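Local coordinates for putative capsular polysaccharide biosynthesis protein (Streptococcus pneumoniae serotype 4, PDB 6EWJ), which is probably a pyridoxal phosphate-dependent sugar aminotransferase, essential in the teichoic acid biosynthesis of pneumococcus, at residues G182-G187 with T313-R318; G239-A244 with D256-A261. One frame throughout, in Å; residues are numbered along the deposited sequence.

Contact 1 (G182-G187 with T313-R318); sequences GSTYKG and TVESSR. Unlike the reference sequence in segment 182-187: Thr184 (reference Ile).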
# COMPACT_ATOMS: atom_id res chain seq x y z
N GLY A 182 8.29 15.99 14.53
CA GLY A 182 8.72 16.67 15.74
C GLY A 182 9.83 17.69 15.61
O GLY A 182 10.20 18.30 16.59
N SER A 183 10.39 17.88 14.42
CA SER A 183 11.36 18.93 14.18
C SER A 183 10.64 20.28 14.14
O SER A 183 9.44 20.33 13.87
CB SER A 183 12.10 18.70 12.86
OG SER A 183 12.80 17.46 12.87
N THR A 184 11.36 21.35 14.42
CA THR A 184 10.83 22.72 14.29
C THR A 184 11.77 23.66 13.51
O THR A 184 12.97 23.45 13.44
CB THR A 184 10.58 23.38 15.65
OG1 THR A 184 11.83 23.50 16.30
CG2 THR A 184 9.61 22.55 16.50
N TYR A 185 11.15 24.64 12.87
CA TYR A 185 11.78 25.71 12.09
C TYR A 185 11.13 26.99 12.56
O TYR A 185 9.94 27.20 12.37
CB TYR A 185 11.48 25.52 10.61
CG TYR A 185 11.92 26.62 9.72
CD1 TYR A 185 13.22 26.74 9.39
CD2 TYR A 185 11.01 27.50 9.14
CE1 TYR A 185 13.67 27.78 8.59
CE2 TYR A 185 11.43 28.54 8.33
CZ TYR A 185 12.78 28.68 8.07
OH TYR A 185 13.25 29.66 7.24
N LYS A 186 11.94 27.86 13.17
CA LYS A 186 11.49 29.12 13.74
C LYS A 186 10.36 28.85 14.71
O LYS A 186 9.36 29.56 14.72
CB LYS A 186 11.12 30.11 12.65
CG LYS A 186 12.36 30.50 11.83
CD LYS A 186 12.09 31.53 10.75
CE LYS A 186 13.40 31.95 10.10
NZ LYS A 186 13.48 33.41 10.01
N GLY A 187 10.51 27.79 15.51
CA GLY A 187 9.52 27.42 16.50
C GLY A 187 8.27 26.70 15.99
O GLY A 187 7.41 26.35 16.82
N THR A 313 17.70 28.69 13.49
CA THR A 313 16.32 28.44 13.00
C THR A 313 15.73 27.06 13.28
O THR A 313 14.51 26.92 13.26
CB THR A 313 16.21 28.70 11.49
OG1 THR A 313 17.09 27.83 10.77
CG2 THR A 313 16.53 30.13 11.18
N VAL A 314 16.56 26.04 13.52
CA VAL A 314 16.08 24.67 13.57
C VAL A 314 16.34 24.03 14.92
O VAL A 314 17.46 24.13 15.46
CB VAL A 314 16.75 23.80 12.47
CG1 VAL A 314 16.41 22.28 12.61
CG2 VAL A 314 16.36 24.33 11.12
N GLU A 315 15.33 23.33 15.43
CA GLU A 315 15.53 22.28 16.42
C GLU A 315 15.13 20.96 15.74
O GLU A 315 13.93 20.66 15.54
CB GLU A 315 14.67 22.52 17.67
CG GLU A 315 14.67 21.41 18.73
CD GLU A 315 15.83 21.43 19.69
OE1 GLU A 315 16.76 22.23 19.55
OE2 GLU A 315 15.85 20.59 20.61
N SER A 316 16.14 20.16 15.43
CA SER A 316 15.93 18.87 14.75
C SER A 316 15.34 17.84 15.68
O SER A 316 15.61 17.86 16.86
CB SER A 316 17.28 18.36 14.18
OG SER A 316 17.15 17.04 13.63
N SER A 317 14.52 16.94 15.11
CA SER A 317 14.05 15.73 15.83
C SER A 317 15.15 14.71 16.09
O SER A 317 14.93 13.76 16.80
CB SER A 317 12.88 15.06 15.07
OG SER A 317 13.26 14.80 13.72
N ARG A 318 16.32 14.90 15.46
CA ARG A 318 17.53 14.12 15.71
C ARG A 318 17.33 12.67 15.32
O ARG A 318 17.42 11.75 16.16
CB ARG A 318 18.00 14.28 17.15
CG ARG A 318 18.40 15.73 17.47
CD ARG A 318 18.71 15.92 18.93
NE ARG A 318 19.12 17.29 19.22
CZ ARG A 318 18.31 18.33 19.46
NH1 ARG A 318 16.97 18.19 19.39
NH2 ARG A 318 18.83 19.52 19.74
O HOH W 1 12.93 25.92 15.43
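Ser183 OG is gripped by three bonds: it accepts from Ser317 OG at 2.8 Å and from Ser317 N at 2.9 Å, and gives its own proton to Gly139 O. Further along, Thr184 and Glu315 exchange backbone bonds, with Thr184 N 2.9 Å from Glu315 O. Thr313 O has two donors. Lys186 N reaches it in the carbonyl plane at 2.7 Å, and a water also donates to it while accepting from Gly187 N and hydrogen-bonding Thr184 OG1. The Glu315 chain bends at chi2 (83°) back to Arg318, whose NH1 meets OE2 at 2.9 Å from above the carboxylate plane. Arg318 N donates to Ser316 OG at 2.9 Å, an ST turn, and that hydroxyl is also bonded to His309. On the other face Tyr185 offers a ring edge to Val314 CG2, while Lys186 CG sits over one ring face. Asp145 takes the ends of both Tyr185 and Lys186, its N bonding the OH and its carboxylate forming a salt bridge with NZ. The contact pairs the central strand 184-185 with the outer strand 314-315 of a small three-stranded antiparallel sheet beside the cofactor site, unoccupied here: the side chains of Ser317 and His179, a pyridoxal phosphate-binding residue, are about 6 Å apart.

Contact 2 (G239-A244 with D256-A261); sequences GQTKDA and DIVTPA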
# COMPACT_ATOMS: atom_id res chain seq x y z
N GLY A 239 -10.84 4.69 -4.70
CA GLY A 239 -11.76 5.67 -5.29
C GLY A 239 -13.19 5.54 -4.82
O GLY A 239 -14.09 6.11 -5.43
N GLN A 240 -13.40 4.83 -3.71
CA GLN A 240 -14.73 4.49 -3.23
C GLN A 240 -15.32 5.69 -2.48
O GLN A 240 -14.62 6.34 -1.69
CB GLN A 240 -14.71 3.24 -2.34
CG GLN A 240 -16.11 2.78 -1.94
CD GLN A 240 -16.21 1.40 -1.29
OE1 GLN A 240 -15.84 0.39 -1.88
NE2 GLN A 240 -16.72 1.35 -0.07
N THR A 241 -16.57 6.01 -2.77
CA THR A 241 -17.35 7.05 -2.04
C THR A 241 -18.74 6.54 -1.73
O THR A 241 -19.24 5.65 -2.44
CB THR A 241 -17.53 8.36 -2.88
OG1 THR A 241 -18.33 8.07 -4.04
CG2 THR A 241 -16.19 8.91 -3.35
N LYS A 242 -19.36 7.11 -0.69
CA LYS A 242 -20.76 6.89 -0.37
C LYS A 242 -21.43 8.24 -0.17
O LYS A 242 -20.85 9.15 0.44
CB LYS A 242 -20.92 6.06 0.90
CG LYS A 242 -20.29 4.66 0.86
CD LYS A 242 -21.03 3.71 1.79
CE LYS A 242 -20.13 2.52 2.18
NZ LYS A 242 -20.26 1.39 1.27
N ASP A 243 -22.64 8.38 -0.68
CA ASP A 243 -23.40 9.63 -0.53
C ASP A 243 -24.18 9.67 0.80
O ASP A 243 -24.15 8.71 1.57
CB ASP A 243 -24.23 9.97 -1.79
CG ASP A 243 -25.25 8.92 -2.16
OD1 ASP A 243 -25.77 8.18 -1.29
OD2 ASP A 243 -25.54 8.82 -3.39
N ALA A 244 -24.74 10.83 1.10
CA ALA A 244 -25.40 11.06 2.39
C ALA A 244 -26.53 10.03 2.62
O ALA A 244 -26.61 9.44 3.68
CB ALA A 244 -25.96 12.48 2.48
N ASP A 256 -20.03 4.16 -4.87
CA ASP A 256 -19.59 4.41 -6.20
C ASP A 256 -18.05 4.35 -6.18
O ASP A 256 -17.44 4.45 -5.14
CB ASP A 256 -20.12 5.79 -6.63
CG ASP A 256 -19.93 6.06 -8.12
OD1 ASP A 256 -19.58 5.14 -8.91
OD2 ASP A 256 -20.15 7.22 -8.52
N ILE A 257 -17.46 4.20 -7.34
CA ILE A 257 -16.02 4.29 -7.52
C ILE A 257 -15.84 5.49 -8.46
O ILE A 257 -16.32 5.44 -9.57
CB ILE A 257 -15.46 2.99 -8.14
CG1 ILE A 257 -15.76 1.81 -7.20
CG2 ILE A 257 -13.99 3.10 -8.49
CD1 ILE A 257 -15.11 1.88 -5.83
N VAL A 258 -15.17 6.55 -8.01
CA VAL A 258 -15.13 7.79 -8.82
C VAL A 258 -13.90 7.88 -9.70
O VAL A 258 -13.93 8.53 -10.74
CB VAL A 258 -15.28 9.09 -8.00
CG1 VAL A 258 -16.67 9.15 -7.37
CG2 VAL A 258 -14.16 9.25 -6.98
N THR A 259 -12.85 7.17 -9.32
CA THR A 259 -11.65 7.06 -10.13
C THR A 259 -11.04 5.71 -9.76
O THR A 259 -11.22 5.28 -8.62
CB THR A 259 -10.70 8.27 -9.81
OG1 THR A 259 -9.60 8.29 -10.71
CG2 THR A 259 -10.17 8.18 -8.46
N PRO A 260 -10.30 5.06 -10.68
CA PRO A 260 -9.72 3.75 -10.31
C PRO A 260 -8.44 3.94 -9.49
O PRO A 260 -7.34 3.83 -10.03
CB PRO A 260 -9.44 3.09 -11.68
CG PRO A 260 -9.85 4.11 -12.72
CD PRO A 260 -9.86 5.44 -12.03
N ALA A 261 -8.60 4.18 -8.18
CA ALA A 261 -7.53 4.63 -7.33
C ALA A 261 -6.80 3.47 -6.61
O ALA A 261 -6.66 2.39 -7.20
CB ALA A 261 -8.03 5.69 -6.39
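Thr241 OG1 stands 3.9 Å from Asp256 CB, and the flat group beyond that carbon, the Asp256 carboxylate, is engaged through its oxygens: OD1 takes a weak bond from Ile257 N in addition to a partner outside the two segments, and OD2 is hydrogen-bonded to Thr358 OG1 of the second subunit. The other flat groups in play are peptide units. Asp256 N lies in the carbonyl plane of Thr241 at 3.0 Å from its O, whereas Thr241 N is tilted from the carbonyl plane of Asp256. One step on, Gly239 O accepts from Val258 N at 2.8 Å. Gly239 also sends its CA hydrogen almost straight at Thr259 O (CA to O 3.4 Å), and Ala261 CB closes on Gly239 N. On one face Ile257 CD1 lies against Gln240 CA and CB, 3.8 Å from CB, the side chains crossing at an angle. On the other, Val258 CG1, anti to its carbonyl carbon (chi1 -65°), meets Thr241 OG1 with the two side chains about at right angles. The two-stranded antiparallel sheet rests on helix 225-236, Ile234 taking Thr241 and Val258 and Leu235 taking Thr259 and Ala261, while Leu357 of the second subunit packs on Asp256 and Ile257, and its Tyr90 on Gln240.

Contact 2 is nested inside the loop closed by contact 1: along the chain come 182-187, 239-244, 256-261 and 313-318. The two do not touch; their centres are about 39 Å apart and the nearest atoms about 28 Å. They share no sheet. The centre of contact 1 is about 14 Å from the centre of the chain, near the cofactor site, and that of contact 2 about 29 Å. Between them in sequence run strands 196-200 and 213-217 of the large mixed sheet, and the long helix 268-299 leads from contact 2 back to contact 1, where it packs on Ser317 and Arg318. Contact 2 lies at the subunit interface, while contact 1 is touched by no other chain of the assembly.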